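Probable manganase-dependent inorganic pyrophosphatase (Clostridium perfringens, PDB 3L2B) probably hydrolyses inorganic pyrophosphate to phosphate, under the control of a CBS and DRTGG regulatory region that binds the inhibitor AMP and the activator diadenosine tetraphosphate. Local coordinates at residues L72-L86 and A177-Y189. Sequence-based numbering, arbitrary orientation.
Sequences LAKSATSLDNILDTL and ASRLIVQSLPVDY
Ser184 packs into the angle between helix 79-85 and the loop that leads into it, and the densest part of the contact gathers round this small residue. Its CB lies 3.2 Å from Thr85 OG1, while its hydroxyl, flanked by Thr77 CG2 and Ile82 CG1, turns back to donate to Ile181 O (OG to O 2.7 Å). Its carbonyl takes the single hydrogen bond between the segments, from Asn81 ND2 at 3.1 Å; Ser184 O lies close to the Asn81 amide plane. The same amide nitrogen also bonds Glu23 O, so two backbone carbonyls fix its rotation. Thr85 OG1 donates to Asn81 O, one turn back, from the face of that carbonyl opposite Thr85 N. With OG1 beside the backbone N (chi1 -58°) and bonded to Asn81 O, Thr85 CG2 is left anti to that N, 3.2 Å from Leu180 O.

Beyond the Schellman turn at Ala76, Thr77 OG1 donates to Ser75 OG, which is also bonded to Ile71 O; Leu185 CD2 packs against both hydroxyl oxygens. At the other end, Leu86 CD2 lies 3.9 Å from Leu180 CB. The Tyr189 end is the more solvent-facing one: Ser75 CB makes a CH-pi contact over one ring face, 3.8 Å from the centroid, and the exposed Lys74 passes the phenol OH with CB and CD before its chain leads away.

The contact thus joins helices 71-74 and 79-85 to the end of helix 174-180, the 3-10 turn after it and the start of helix 187-190. Ile82 reaches strand 166-169 of the mixed sheet, Leu185 meets helices 26-35 and 56-64, and Val182 packs on Tyr63 of the second subunit.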
loop_
_atom_site.group_PDB
_atom_site.type_symbol
_atom_site.label_atom_id
_atom_site.label_comp_id
_atom_site.label_asym_id
_atom_site.label_seq_id
_atom_site.Cartn_x
_atom_site.Cartn_y
_atom_site.Cartn_z
ATOM N N LEU A 72 3.417 -12.908 6.168
ATOM C CA LEU A 72 2.231 -13.722 6.515
ATOM C C LEU A 72 2.566 -14.574 7.750
ATOM O O LEU A 72 1.737 -14.750 8.642
ATOM C CB LEU A 72 1.705 -14.566 5.337
ATOM C CG LEU A 72 1.111 -13.796 4.140
ATOM C CD1 LEU A 72 0.544 -14.749 3.074
ATOM C CD2 LEU A 72 0.019 -12.803 4.546
ATOM N N ALA A 73 3.821 -15.019 7.818
ATOM C CA ALA A 73 4.296 -15.852 8.932
ATOM C C ALA A 73 4.457 -15.001 10.173
ATOM O O ALA A 73 3.957 -15.321 11.263
ATOM C CB ALA A 73 5.638 -16.530 8.582
ATOM N N LYS A 74 5.160 -13.895 9.986
ATOM C CA LYS A 74 5.485 -13.011 11.107
ATOM C C LYS A 74 4.226 -12.454 11.733
ATOM O O LYS A 74 4.211 -12.124 12.918
ATOM C CB LYS A 74 6.400 -11.860 10.664
ATOM C CG LYS A 74 7.855 -12.276 10.388
ATOM C CD LYS A 74 8.799 -11.051 10.404
ATOM C CE LYS A 74 10.273 -11.424 10.719
ATOM N NZ LYS A 74 10.819 -12.558 9.897
ATOM N N SER A 75 3.170 -12.337 10.931
ATOM C CA SER A 75 1.927 -11.706 11.386
ATOM C C SER A 75 0.873 -12.730 11.763
ATOM O O SER A 75 -0.239 -12.383 12.147
ATOM C CB SER A 75 1.350 -10.811 10.284
ATOM O OG SER A 75 0.900 -11.587 9.171
ATOM N N ALA A 76 1.195 -13.999 11.583
ATOM C CA ALA A 76 0.191 -15.057 11.757
ATOM C C ALA A 76 -1.119 -14.738 11.037
ATOM O O ALA A 76 -2.192 -14.990 11.576
ATOM C CB ALA A 76 -0.094 -15.283 13.263
ATOM N N THR A 77 -1.040 -14.172 9.834
ATOM C CA THR A 77 -2.270 -13.860 9.097
ATOM C C THR A 77 -3.114 -15.123 8.959
ATOM O O THR A 77 -2.610 -16.220 8.678
ATOM C CB THR A 77 -2.004 -13.227 7.700
ATOM O OG1 THR A 77 -1.391 -11.945 7.862
ATOM C CG2 THR A 77 -3.320 -13.037 6.911
ATOM N N SER A 78 -4.397 -14.959 9.207
ATOM C CA SER A 78 -5.357 -16.068 9.198
ATOM C C SER A 78 -5.791 -16.363 7.791
ATOM O O SER A 78 -5.748 -15.512 6.920
ATOM C CB SER A 78 -6.597 -15.713 10.012
ATOM O OG SER A 78 -7.442 -14.880 9.229
ATOM N N LEU A 79 -6.231 -17.585 7.587
ATOM C CA LEU A 79 -6.791 -18.004 6.301
ATOM C C LEU A 79 -8.049 -17.207 5.984
ATOM O O LEU A 79 -8.282 -16.819 4.847
ATOM C CB LEU A 79 -7.135 -19.485 6.304
ATOM C CG LEU A 79 -7.635 -19.966 4.943
ATOM C CD1 LEU A 79 -6.597 -19.661 3.789
ATOM C CD2 LEU A 79 -7.984 -21.437 5.025
ATOM N N ASP A 80 -8.866 -16.978 6.996
ATOM C CA ASP A 80 -10.094 -16.155 6.815
ATOM C C ASP A 80 -9.810 -14.772 6.195
ATOM O O ASP A 80 -10.516 -14.293 5.297
ATOM C CB ASP A 80 -10.810 -15.954 8.158
ATOM C CG ASP A 80 -11.524 -17.221 8.622
ATOM O OD1 ASP A 80 -12.061 -17.936 7.754
ATOM O OD2 ASP A 80 -11.518 -17.516 9.833
ATOM N N ASN A 81 -8.779 -14.132 6.722
ATOM C CA ASN A 81 -8.416 -12.788 6.284
ATOM C C ASN A 81 -8.011 -12.776 4.818
ATOM O O ASN A 81 -8.470 -11.925 4.031
ATOM C CB ASN A 81 -7.316 -12.198 7.168
ATOM C CG ASN A 81 -7.871 -11.623 8.445
ATOM O OD1 ASN A 81 -8.966 -11.980 8.857
ATOM N ND2 ASN A 81 -7.141 -10.716 9.062
ATOM N N ILE A 82 -7.199 -13.772 4.469
ATOM C CA ILE A 82 -6.728 -13.955 3.110
ATOM C C ILE A 82 -7.918 -14.258 2.210
ATOM O O ILE A 82 -8.056 -13.670 1.126
ATOM C CB ILE A 82 -5.679 -15.080 2.989
ATOM C CG1 ILE A 82 -4.384 -14.695 3.696
ATOM C CG2 ILE A 82 -5.353 -15.346 1.537
ATOM C CD1 ILE A 82 -3.429 -15.884 3.984
ATOM N N LEU A 83 -8.801 -15.151 2.665
ATOM C CA LEU A 83 -9.994 -15.487 1.865
ATOM C C LEU A 83 -10.810 -14.233 1.573
ATOM O O LEU A 83 -11.225 -14.017 0.441
ATOM C CB LEU A 83 -10.898 -16.525 2.538
ATOM C CG LEU A 83 -10.433 -17.981 2.474
ATOM C CD1 LEU A 83 -11.354 -18.873 3.358
ATOM C CD2 LEU A 83 -10.380 -18.487 1.037
ATOM N N ASP A 84 -11.023 -13.402 2.587
ATOM C CA ASP A 84 -11.844 -12.189 2.431
ATOM C C ASP A 84 -11.191 -11.208 1.469
ATOM O O ASP A 84 -11.837 -10.669 0.592
ATOM C CB ASP A 84 -12.031 -11.463 3.765
ATOM C CG ASP A 84 -12.843 -10.158 3.614
ATOM O OD1 ASP A 84 -14.078 -10.247 3.478
ATOM O OD2 ASP A 84 -12.261 -9.041 3.611
ATOM N N THR A 85 -9.894 -10.989 1.663
ATOM C CA THR A 85 -9.150 -9.978 0.934
ATOM C C THR A 85 -9.064 -10.318 -0.555
ATOM O O THR A 85 -9.121 -9.453 -1.398
ATOM C CB THR A 85 -7.708 -9.830 1.489
ATOM O OG1 THR A 85 -7.776 -9.506 2.884
ATOM C CG2 THR A 85 -6.945 -8.734 0.739
ATOM N N LEU A 86 -8.925 -11.593 -0.863
ATOM C CA LEU A 86 -8.787 -12.040 -2.253
ATOM C C LEU A 86 -10.130 -12.494 -2.820
ATOM O O LEU A 86 -10.211 -13.010 -3.930
ATOM C CB LEU A 86 -7.758 -13.163 -2.345
ATOM C CG LEU A 86 -6.334 -12.767 -1.935
ATOM C CD1 LEU A 86 -5.385 -13.972 -2.050
ATOM C CD2 LEU A 86 -5.842 -11.606 -2.794
ATOM N N ALA A 177 -3.632 -10.243 -7.241
ATOM C CA ALA A 177 -3.543 -11.024 -6.003
ATOM C C ALA A 177 -2.287 -10.624 -5.205
ATOM O O ALA A 177 -2.304 -10.527 -3.968
ATOM C CB ALA A 177 -3.518 -12.557 -6.311
ATOM N N SER A 178 -1.217 -10.351 -5.937
ATOM C CA SER A 178 0.062 -9.995 -5.315
ATOM C C SER A 178 -0.062 -8.646 -4.631
ATOM O O SER A 178 0.433 -8.444 -3.536
ATOM C CB SER A 178 1.191 -9.978 -6.325
ATOM O OG SER A 178 1.380 -11.265 -6.903
ATOM N N ARG A 179 -0.777 -7.760 -5.286
ATOM C CA ARG A 179 -0.924 -6.375 -4.857
ATOM C C ARG A 179 -1.885 -6.278 -3.687
ATOM O O ARG A 179 -1.735 -5.430 -2.804
ATOM C CB ARG A 179 -1.387 -5.527 -6.074
ATOM C CG ARG A 179 -1.624 -4.080 -5.853
ATOM C CD ARG A 179 -2.110 -3.405 -7.148
ATOM N NE ARG A 179 -3.456 -3.802 -7.608
ATOM C CZ ARG A 179 -4.605 -3.522 -6.973
ATOM N NH1 ARG A 179 -4.611 -2.872 -5.821
ATOM N NH2 ARG A 179 -5.766 -3.918 -7.486
ATOM N N LEU A 180 -2.837 -7.203 -3.654
ATOM C CA LEU A 180 -3.902 -7.192 -2.645
ATOM C C LEU A 180 -3.605 -7.966 -1.377
ATOM O O LEU A 180 -4.169 -7.689 -0.327
ATOM C CB LEU A 180 -5.174 -7.813 -3.214
ATOM C CG LEU A 180 -5.956 -7.058 -4.269
ATOM C CD1 LEU A 180 -6.994 -8.018 -4.916
ATOM C CD2 LEU A 180 -6.651 -5.831 -3.649
ATOM N N ILE A 181 -2.746 -8.969 -1.483
ATOM C CA ILE A 181 -2.619 -9.943 -0.415
ATOM C C ILE A 181 -2.113 -9.325 0.897
ATOM O O ILE A 181 -2.470 -9.825 1.996
ATOM C CB ILE A 181 -1.754 -11.155 -0.824
ATOM C CG1 ILE A 181 -2.088 -12.330 0.093
ATOM C CG2 ILE A 181 -0.287 -10.756 -0.796
ATOM C CD1 ILE A 181 -1.339 -13.612 -0.206
ATOM N N VAL A 182 -1.354 -8.221 0.828
ATOM C CA VAL A 182 -0.853 -7.590 2.084
ATOM C C VAL A 182 -1.966 -6.874 2.869
ATOM O O VAL A 182 -1.821 -6.584 4.060
ATOM C CB VAL A 182 0.300 -6.637 1.885
ATOM C CG1 VAL A 182 1.475 -7.417 1.254
ATOM C CG2 VAL A 182 -0.113 -5.418 1.015
ATOM N N GLN A 183 -3.092 -6.670 2.209
ATOM C CA GLN A 183 -4.240 -6.042 2.839
ATOM C C GLN A 183 -4.957 -7.031 3.766
ATOM O O GLN A 183 -5.910 -6.703 4.437
ATOM C CB GLN A 183 -5.214 -5.544 1.769
ATOM C CG GLN A 183 -4.546 -4.588 0.741
ATOM C CD GLN A 183 -5.567 -3.954 -0.166
ATOM O OE1 GLN A 183 -6.760 -4.102 0.059
ATOM N NE2 GLN A 183 -5.107 -3.253 -1.204
ATOM N N SER A 184 -4.476 -8.252 3.791
ATOM C CA SER A 184 -5.105 -9.286 4.566
ATOM C C SER A 184 -4.477 -9.351 5.958
ATOM O O SER A 184 -5.020 -9.993 6.853
ATOM C CB SER A 184 -4.981 -10.630 3.825
ATOM O OG SER A 184 -3.685 -11.093 3.989
ATOM N N LEU A 185 -3.356 -8.647 6.142
ATOM C CA LEU A 185 -2.658 -8.600 7.436
ATOM C C LEU A 185 -3.569 -8.191 8.611
ATOM O O LEU A 185 -4.343 -7.231 8.512
ATOM C CB LEU A 185 -1.479 -7.615 7.411
ATOM C CG LEU A 185 -0.299 -7.959 6.496
ATOM C CD1 LEU A 185 0.770 -6.861 6.514
ATOM C CD2 LEU A 185 0.286 -9.253 6.884
ATOM N N PRO A 186 -3.429 -8.865 9.759
ATOM C CA PRO A 186 -4.227 -8.404 10.912
ATOM C C PRO A 186 -3.740 -7.099 11.481
ATOM O O PRO A 186 -2.546 -6.851 11.521
ATOM C CB PRO A 186 -4.031 -9.523 11.954
ATOM C CG PRO A 186 -2.670 -10.117 11.640
ATOM C CD PRO A 186 -2.479 -9.922 10.116
ATOM N N VAL A 187 -4.674 -6.268 11.934
ATOM C CA VAL A 187 -4.316 -4.934 12.376
ATOM C C VAL A 187 -3.252 -4.979 13.474
ATOM O O VAL A 187 -2.407 -4.070 13.543
ATOM C CB VAL A 187 -5.548 -4.069 12.797
ATOM C CG1 VAL A 187 -6.417 -3.711 11.556
ATOM C CG2 VAL A 187 -6.354 -4.767 13.831
ATOM N N ASP A 188 -3.241 -6.034 14.301
ATOM C CA ASP A 188 -2.305 -6.075 15.444
ATOM C C ASP A 188 -0.870 -6.292 15.021
ATOM O O ASP A 188 0.047 -6.062 15.803
ATOM C CB ASP A 188 -2.715 -7.075 16.547
ATOM C CG ASP A 188 -2.490 -8.529 16.157
ATOM O OD1 ASP A 188 -2.494 -9.371 17.053
ATOM O OD2 ASP A 188 -2.372 -8.839 14.959
ATOM N N TYR A 189 -0.654 -6.689 13.771
ATOM C CA TYR A 189 0.722 -6.724 13.268
ATOM C C TYR A 189 1.212 -5.332 12.919
ATOM O O TYR A 189 2.397 -5.051 12.977
ATOM C CB TYR A 189 0.854 -7.588 12.035
ATOM C CG TYR A 189 2.294 -7.741 11.545
ATOM C CD1 TYR A 189 3.236 -8.415 12.305
ATOM C CD2 TYR A 189 2.699 -7.214 10.323
ATOM C CE1 TYR A 189 4.556 -8.595 11.842
ATOM C CE2 TYR A 189 4.025 -7.367 9.856
ATOM C CZ TYR A 189 4.942 -8.065 10.614
ATOM O OH TYR A 189 6.241 -8.231 10.160
#